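Local coordinates for uncharacterized protein (Cytophaga hutchinsonii ATCC 33406, PDB 3FF4), which is of unknown function but, as a member of the CoA-binding family with a Rossmann-like fold, probably binds coenzyme A or a related nucleotide, at residues A[19-32]-A[110-122]. Numbering follows the deposited sequence.
Sequences YAYLAAERLKSHGH and IGCTLVMLSAGTF
Leu-114 is a knob in a hole formed by Tyr-19, Leu-22, Ala-23 and Arg-26. Its CG lies anti to its own carbonyl carbon (chi1 -48°), and its two methyls part. Leu-114 CD1 meets Tyr-19 CE2 at 3.8 Å and the CB of Leu-22. Leu-114 CD2 reaches Arg-26 CG at 3.5 Å and the backbone at Ala-23 CA. Arg-26 gives only its aliphatic base here; bends at chi2 and chi3 lead the guanidinium away.

One turn on, Leu-117 CD1 touches Arg-26 CB at 3.7 Å and also packs on Leu-27 CD2. Leu-117 CD2 lies over one face of the His-30 ring in a CH-pi contact, 4.0 Å from the centroid. That ring is held by His-30 ND1, which donates to Arg-26 O at 3.0 Å, the oxygen lying in the ring plane.

Helices 19-30 and 113-119 run nearly parallel, at 21°, on the same side of the five-stranded parallel Rossmann-like sheet. Cys-112 caps the second helix, its SG accepting from Val-115 N.

Beyond the helix ends, Phe-122 turns its edge to the face of His-32 in a T-shaped stack, centroids 4.8 Å apart. Phe-122 CZ also presses on Leu-27 CD2 at 3.4 Å. The backbone N of Lys-5 donates a hydrogen bond to His-32 ND1, and the terminal carboxylate of Phe-122 forms salt bridges with Lys-5 and Arg-85.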
ATOM      1  N   TYR A  19      -3.439 -11.474  -0.935  1.00 27.38           N
ATOM      2  CA  TYR A  19      -3.748 -10.299  -1.744  1.00 27.13           C
ATOM      3  C   TYR A  19      -2.601  -9.287  -1.879  1.00 26.92           C
ATOM      4  O   TYR A  19      -2.472  -8.670  -2.921  1.00 26.46           O
ATOM      5  CB  TYR A  19      -5.087  -9.641  -1.344  1.00 26.83           C
ATOM      6  CG  TYR A  19      -6.262 -10.316  -2.040  1.00 28.61           C
ATOM      7  CD1 TYR A  19      -6.550 -11.658  -1.811  1.00 27.75           C
ATOM      8  CD2 TYR A  19      -7.051  -9.620  -2.944  1.00 29.37           C
ATOM      9  CE1 TYR A  19      -7.610 -12.291  -2.443  1.00 30.33           C
ATOM     10  CE2 TYR A  19      -8.136 -10.231  -3.577  1.00 30.67           C
ATOM     11  CZ  TYR A  19      -8.402 -11.559  -3.319  1.00 31.60           C
ATOM     12  OH  TYR A  19      -9.426 -12.179  -3.961  1.00 34.25           O
ATOM     13  N   ALA A  20      -1.754  -9.141  -0.863  1.00 26.74           N
ATOM     14  CA  ALA A  20      -0.604  -8.214  -1.009  1.00 27.76           C
ATOM     15  C   ALA A  20       0.384  -8.694  -2.062  1.00 27.08           C
ATOM     16  O   ALA A  20       1.074  -7.873  -2.694  1.00 26.80           O
ATOM     17  CB  ALA A  20       0.125  -7.974   0.326  1.00 26.62           C
ATOM     18  N   TYR A  21       0.467 -10.019  -2.219  1.00 26.60           N
ATOM     19  CA  TYR A  21       1.268 -10.623  -3.279  1.00 26.87           C
ATOM     20  C   TYR A  21       0.575 -10.434  -4.623  1.00 27.01           C
ATOM     21  O   TYR A  21       1.184  -9.924  -5.570  1.00 26.67           O
ATOM     22  CB  TYR A  21       1.557 -12.106  -3.025  1.00 26.04           C
ATOM     23  CG  TYR A  21       2.607 -12.666  -3.954  1.00 27.82           C
ATOM     24  CD1 TYR A  21       3.952 -12.657  -3.583  1.00 28.94           C
ATOM     25  CD2 TYR A  21       2.258 -13.196  -5.208  1.00 27.63           C
ATOM     26  CE1 TYR A  21       4.942 -13.162  -4.424  1.00 31.54           C
ATOM     27  CE2 TYR A  21       3.241 -13.697  -6.068  1.00 30.71           C
ATOM     28  CZ  TYR A  21       4.579 -13.668  -5.664  1.00 32.41           C
ATOM     29  OH  TYR A  21       5.568 -14.176  -6.479  1.00 36.93           O
ATOM     30  N   LEU A  22      -0.696 -10.820  -4.701  1.00 26.56           N
ATOM     31  CA  LEU A  22      -1.456 -10.550  -5.912  1.00 27.01           C
ATOM     32  C   LEU A  22      -1.298  -9.067  -6.367  1.00 27.55           C
ATOM     33  O   LEU A  22      -1.108  -8.803  -7.560  1.00 26.99           O
ATOM     34  CB  LEU A  22      -2.915 -10.948  -5.735  1.00 26.35           C
ATOM     35  CG  LEU A  22      -3.079 -12.412  -5.315  1.00 27.66           C
ATOM     36  CD1 LEU A  22      -4.543 -12.746  -5.069  1.00 28.98           C
ATOM     37  CD2 LEU A  22      -2.488 -13.353  -6.384  1.00 25.04           C
ATOM     38  N   ALA A  23      -1.330  -8.117  -5.424  1.00 26.84           N
ATOM     39  CA  ALA A  23      -1.236  -6.711  -5.801  1.00 27.52           C
ATOM     40  C   ALA A  23       0.117  -6.388  -6.425  1.00 28.02           C
ATOM     41  O   ALA A  23       0.179  -5.662  -7.410  1.00 29.50           O
ATOM     42  CB  ALA A  23      -1.499  -5.799  -4.614  1.00 26.11           C
ATOM     43  N   ALA A  24       1.193  -6.916  -5.845  1.00 27.95           N
ATOM     44  CA  ALA A  24       2.537  -6.679  -6.379  1.00 28.16           C
ATOM     45  C   ALA A  24       2.621  -7.166  -7.816  1.00 28.62           C
ATOM     46  O   ALA A  24       3.140  -6.433  -8.670  1.00 28.65           O
ATOM     47  CB  ALA A  24       3.606  -7.338  -5.516  1.00 26.86           C
ATOM     48  N   GLU A  25       2.067  -8.357  -8.072  1.00 28.65           N
ATOM     49  CA  GLU A  25       2.010  -8.932  -9.425  1.00 30.64           C
ATOM     50  C   GLU A  25       1.253  -8.043 -10.410  1.00 30.70           C
ATOM     51  O   GLU A  25       1.737  -7.817 -11.517  1.00 30.93           O
ATOM     52  CB  GLU A  25       1.339 -10.308  -9.435  1.00 30.68           C
ATOM     53  CG  GLU A  25       2.164 -11.427  -8.860  1.00 33.93           C
ATOM     54  CD  GLU A  25       1.496 -12.804  -9.014  1.00 36.86           C
ATOM     55  OE1 GLU A  25       0.258 -12.915  -8.788  1.00 37.62           O
ATOM     56  OE2 GLU A  25       2.221 -13.771  -9.360  1.00 36.68           O
ATOM     57  N   ARG A  26       0.062  -7.563 -10.026  1.00 30.46           N
ATOM     58  CA  ARG A  26      -0.693  -6.702 -10.936  1.00 30.30           C
ATOM     59  C   ARG A  26       0.003  -5.343 -11.121  1.00 29.43           C
ATOM     60  O   ARG A  26       0.084  -4.850 -12.235  1.00 29.67           O
ATOM     61  CB  ARG A  26      -2.154  -6.506 -10.508  1.00 29.68           C
ATOM     62  CG  ARG A  26      -3.025  -7.750 -10.485  1.00 33.38           C
ATOM     63  CD  ARG A  26      -3.302  -8.346 -11.868  1.00 34.22           C
ATOM     64  NE  ARG A  26      -2.266  -9.309 -12.200  1.00 37.97           N
ATOM     65  CZ  ARG A  26      -1.636  -9.368 -13.371  1.00 38.32           C
ATOM     66  NH1 ARG A  26      -1.942  -8.531 -14.344  1.00 39.23           N
ATOM     67  NH2 ARG A  26      -0.698 -10.268 -13.573  1.00 38.27           N
ATOM     68  N   LEU A  27       0.491  -4.736 -10.037  1.00 29.22           N
ATOM     69  CA  LEU A  27       1.198  -3.454 -10.145  1.00 28.79           C
ATOM     70  C   LEU A  27       2.370  -3.593 -11.086  1.00 28.83           C
ATOM     71  O   LEU A  27       2.552  -2.792 -12.020  1.00 28.73           O
ATOM     72  CB  LEU A  27       1.688  -3.000  -8.768  1.00 27.96           C
ATOM     73  CG  LEU A  27       0.590  -2.464  -7.847  1.00 28.51           C
ATOM     74  CD1 LEU A  27       1.029  -2.490  -6.378  1.00 26.19           C
ATOM     75  CD2 LEU A  27       0.110  -1.035  -8.283  1.00 29.21           C
ATOM     76  N   LYS A  28       3.154  -4.640 -10.849  1.00 29.89           N
ATOM     77  CA  LYS A  28       4.324  -4.901 -11.666  1.00 30.58           C
ATOM     78  C   LYS A  28       3.948  -5.088 -13.124  1.00 30.98           C
ATOM     79  O   LYS A  28       4.566  -4.483 -13.984  1.00 30.26           O
ATOM     80  CB  LYS A  28       5.118  -6.097 -11.160  1.00 30.08           C
ATOM     81  CG  LYS A  28       6.330  -6.376 -12.018  1.00 31.00           C
ATOM     82  CD  LYS A  28       7.218  -7.459 -11.439  1.00 31.69           C
ATOM     83  CE  LYS A  28       8.118  -8.026 -12.539  1.00 34.95           C
ATOM     84  NZ  LYS A  28       9.488  -7.901 -12.036  1.00 34.04           N
ATOM     85  N   SER A  29       2.927  -5.893 -13.412  1.00 31.69           N
ATOM     86  CA  SER A  29       2.610  -6.174 -14.822  1.00 32.45           C
ATOM     87  C   SER A  29       2.029  -4.942 -15.486  1.00 32.56           C
ATOM     88  O   SER A  29       2.048  -4.839 -16.710  1.00 33.03           O
ATOM     89  CB  SER A  29       1.669  -7.375 -15.010  1.00 32.17           C
ATOM     90  OG  SER A  29       0.398  -7.077 -14.471  1.00 35.50           O
ATOM     91  N   HIS A  30       1.504  -4.023 -14.682  1.00 33.19           N
ATOM     92  CA  HIS A  30       1.025  -2.742 -15.199  1.00 33.25           C
ATOM     93  C   HIS A  30       2.138  -1.704 -15.337  1.00 33.13           C
ATOM     94  O   HIS A  30       1.925  -0.668 -15.946  1.00 33.66           O
ATOM     95  CB  HIS A  30      -0.153  -2.187 -14.374  1.00 33.23           C
ATOM     96  CG  HIS A  30      -1.481  -2.765 -14.759  1.00 33.31           C
ATOM     97  ND1 HIS A  30      -1.998  -3.897 -14.170  1.00 33.90           N
ATOM     98  CD2 HIS A  30      -2.381  -2.385 -15.694  1.00 32.78           C
ATOM     99  CE1 HIS A  30      -3.170  -4.180 -14.711  1.00 33.47           C
ATOM    100  NE2 HIS A  30      -3.426  -3.274 -15.636  1.00 33.03           N
ATOM    101  N   GLY A  31       3.320  -1.984 -14.790  1.00 32.64           N
ATOM    102  CA  GLY A  31       4.478  -1.103 -14.986  1.00 31.92           C
ATOM    103  C   GLY A  31       4.734  -0.101 -13.863  1.00 31.66           C
ATOM    104  O   GLY A  31       5.648   0.726 -13.955  1.00 30.80           O
ATOM    105  N   HIS A  32       3.928  -0.165 -12.812  1.00 30.82           N
ATOM    106  CA  HIS A  32       4.173   0.644 -11.622  1.00 31.79           C
ATOM    107  C   HIS A  32       5.362   0.097 -10.840  1.00 31.86           C
ATOM    108  O   HIS A  32       5.520  -1.118 -10.743  1.00 32.35           O
ATOM    109  CB  HIS A  32       2.938   0.647 -10.717  1.00 30.82           C
ATOM    110  CG  HIS A  32       1.700   1.125 -11.414  1.00 32.03           C
ATOM    111  ND1 HIS A  32       1.422   2.464 -11.604  1.00 32.02           N
ATOM    112  CD2 HIS A  32       0.683   0.445 -11.990  1.00 30.31           C
ATOM    113  CE1 HIS A  32       0.273   2.586 -12.250  1.00 31.75           C
ATOM    114  NE2 HIS A  32      -0.191   1.374 -12.502  1.00 30.17           N
ATOM    115  N   ILE A 110     -11.344   3.859  -0.648  1.00 25.72           N
ATOM    116  CA  ILE A 110     -11.789   2.504  -0.329  1.00 26.75           C
ATOM    117  C   ILE A 110     -12.005   1.766  -1.654  1.00 27.57           C
ATOM    118  O   ILE A 110     -12.803   2.197  -2.445  1.00 26.42           O
ATOM    119  CB  ILE A 110     -13.063   2.508   0.574  1.00 26.87           C
ATOM    120  CG1 ILE A 110     -12.669   2.894   1.999  1.00 28.59           C
ATOM    121  CG2 ILE A 110     -13.694   1.115   0.677  1.00 26.98           C
ATOM    122  CD1 ILE A 110     -13.225   4.150   2.436  1.00 32.36           C
ATOM    123  N   GLY A 111     -11.244   0.699  -1.906  1.00 28.21           N
ATOM    124  CA  GLY A 111     -11.443  -0.118  -3.099  1.00 29.58           C
ATOM    125  C   GLY A 111     -10.428  -1.253  -3.092  1.00 30.39           C
ATOM    126  O   GLY A 111      -9.588  -1.315  -2.200  1.00 31.85           O
ATOM    127  N   CYS A 112     -10.508  -2.150  -4.067  1.00 29.49           N
ATOM    128  CA  CYS A 112      -9.536  -3.223  -4.225  1.00 29.41           C
ATOM    129  C   CYS A 112      -8.538  -2.801  -5.288  1.00 29.63           C
ATOM    130  O   CYS A 112      -8.917  -2.447  -6.424  1.00 30.81           O
ATOM    131  CB  CYS A 112     -10.246  -4.525  -4.610  1.00 28.87           C
ATOM    132  SG  CYS A 112      -9.121  -5.812  -5.187  1.00 29.98           S
ATOM    133  N   THR A 113      -7.261  -2.790  -4.912  1.00 29.38           N
ATOM    134  CA  THR A 113      -6.177  -2.498  -5.842  1.00 28.75           C
ATOM    135  C   THR A 113      -6.290  -3.286  -7.145  1.00 28.21           C
ATOM    136  O   THR A 113      -6.080  -2.723  -8.198  1.00 27.74           O
ATOM    137  CB  THR A 113      -4.774  -2.710  -5.191  1.00 30.29           C
ATOM    138  OG1 THR A 113      -4.653  -1.862  -4.030  1.00 29.15           O
ATOM    139  CG2 THR A 113      -3.644  -2.373  -6.221  1.00 27.28           C
ATOM    140  N   LEU A 114      -6.629  -4.582  -7.076  1.00 28.09           N
ATOM    141  CA  LEU A 114      -6.749  -5.409  -8.284  1.00 27.57           C
ATOM    142  C   LEU A 114      -7.890  -4.921  -9.194  1.00 27.39           C
ATOM    143  O   LEU A 114      -7.696  -4.719 -10.396  1.00 27.17           O
ATOM    144  CB  LEU A 114      -6.960  -6.893  -7.933  1.00 28.44           C
ATOM    145  CG  LEU A 114      -6.043  -7.558  -6.894  1.00 30.10           C
ATOM    146  CD1 LEU A 114      -6.365  -9.078  -6.729  1.00 29.17           C
ATOM    147  CD2 LEU A 114      -4.590  -7.370  -7.328  1.00 32.20           C
ATOM    148  N   VAL A 115      -9.065  -4.706  -8.610  1.00 27.80           N
ATOM    149  CA  VAL A 115     -10.224  -4.182  -9.338  1.00 26.43           C
ATOM    150  C   VAL A 115      -9.914  -2.826  -9.958  1.00 26.74           C
ATOM    151  O   VAL A 115     -10.238  -2.587 -11.135  1.00 26.39           O
ATOM    152  CB  VAL A 115     -11.469  -4.136  -8.445  1.00 26.55           C
ATOM    153  CG1 VAL A 115     -12.637  -3.433  -9.148  1.00 25.86           C
ATOM    154  CG2 VAL A 115     -11.858  -5.568  -8.062  1.00 23.47           C
HETATM  155  N   MSE A 116      -9.245  -1.968  -9.190  1.00 26.30           N
HETATM  156  CA  MSE A 116      -8.891  -0.650  -9.676  1.00 26.91           C
HETATM  157  C   MSE A 116      -7.962  -0.699 -10.892  1.00 26.98           C
HETATM  158  O   MSE A 116      -8.150   0.045 -11.858  1.00 27.59           O
HETATM  159  CB  MSE A 116      -8.328   0.215  -8.542  1.00 26.32           C
HETATM  160  CG  MSE A 116      -9.419   0.619  -7.557  1.00 26.75           C
HETATM  161 SE   MSE A 116      -8.547   1.222  -5.908  1.00 33.75          SE
HETATM  162  CE  MSE A 116      -7.798   2.962  -6.480  1.00 25.46           C
ATOM    163  N   LEU A 117      -6.973  -1.588 -10.856  1.00 26.44           N
ATOM    164  CA  LEU A 117      -6.053  -1.698 -11.970  1.00 26.02           C
ATOM    165  C   LEU A 117      -6.818  -2.178 -13.202  1.00 25.89           C
ATOM    166  O   LEU A 117      -6.596  -1.685 -14.318  1.00 25.38           O
ATOM    167  CB  LEU A 117      -4.864  -2.620 -11.622  1.00 25.92           C
ATOM    168  CG  LEU A 117      -3.769  -1.932 -10.778  1.00 27.32           C
ATOM    169  CD1 LEU A 117      -2.928  -2.901  -9.949  1.00 22.70           C
ATOM    170  CD2 LEU A 117      -2.871  -1.054 -11.703  1.00 26.44           C
ATOM    171  N   SER A 118      -7.732  -3.129 -13.016  0.50 25.32           N
ATOM    172  CA  SER A 118      -8.512  -3.633 -14.147  0.50 24.68           C
ATOM    173  C   SER A 118      -9.503  -2.598 -14.654  0.50 24.92           C
ATOM    174  O   SER A 118      -9.655  -2.415 -15.866  0.50 24.87           O
ATOM    175  CB  SER A 118      -9.241  -4.919 -13.780  0.50 24.59           C
ATOM    176  OG  SER A 118      -8.364  -6.018 -13.860  0.50 22.82           O
ATOM    177  N   ALA A 119     -10.159  -1.912 -13.724  1.00 24.85           N
ATOM    178  CA  ALA A 119     -11.208  -0.964 -14.067  1.00 25.33           C
ATOM    179  C   ALA A 119     -10.655   0.295 -14.703  1.00 25.71           C
ATOM    180  O   ALA A 119     -11.404   1.062 -15.287  1.00 25.56           O
ATOM    181  CB  ALA A 119     -12.023  -0.622 -12.841  1.00 24.91           C
ATOM    182  N   GLY A 120      -9.347   0.516 -14.574  1.00 26.48           N
ATOM    183  CA  GLY A 120      -8.718   1.719 -15.115  1.00 27.04           C
ATOM    184  C   GLY A 120      -8.816   2.900 -14.164  1.00 27.93           C
ATOM    185  O   GLY A 120      -8.626   4.048 -14.562  1.00 27.75           O
ATOM    186  N   THR A 121      -9.095   2.624 -12.896  1.00 28.41           N
ATOM    187  CA  THR A 121      -9.210   3.692 -11.916  1.00 29.30           C
ATOM    188  C   THR A 121      -8.030   3.759 -10.937  1.00 29.75           C
ATOM    189  O   THR A 121      -8.002   4.639 -10.079  1.00 30.87           O
ATOM    190  CB  THR A 121     -10.494   3.582 -11.102  1.00 29.54           C
ATOM    191  OG1 THR A 121     -10.479   2.347 -10.376  1.00 30.07           O
ATOM    192  CG2 THR A 121     -11.750   3.675 -12.024  1.00 28.51           C
ATOM    193  N   PHE A 122      -7.074   2.839 -11.044  1.00 29.47           N
ATOM    194  CA  PHE A 122      -5.829   2.989 -10.290  1.00 28.82           C
ATOM    195  C   PHE A 122      -5.034   4.249 -10.688  1.00 29.16           C
ATOM    196  O   PHE A 122      -4.868   4.531 -11.880  1.00 29.10           O
ATOM    197  CB  PHE A 122      -4.936   1.757 -10.408  1.00 28.52           C
ATOM    198  CG  PHE A 122      -3.735   1.819  -9.493  1.00 26.92           C
ATOM    199  CD1 PHE A 122      -3.825   1.384  -8.167  1.00 26.64           C
ATOM    200  CD2 PHE A 122      -2.513   2.297  -9.958  1.00 26.79           C
ATOM    201  CE1 PHE A 122      -2.714   1.452  -7.305  1.00 25.22           C
ATOM    202  CE2 PHE A 122      -1.383   2.370  -9.104  1.00 24.69           C
ATOM    203  CZ  PHE A 122      -1.497   1.960  -7.777  1.00 25.76           C
ATOM    204  OXT PHE A 122      -4.529   5.006  -9.832  1.00 29.64           O
TER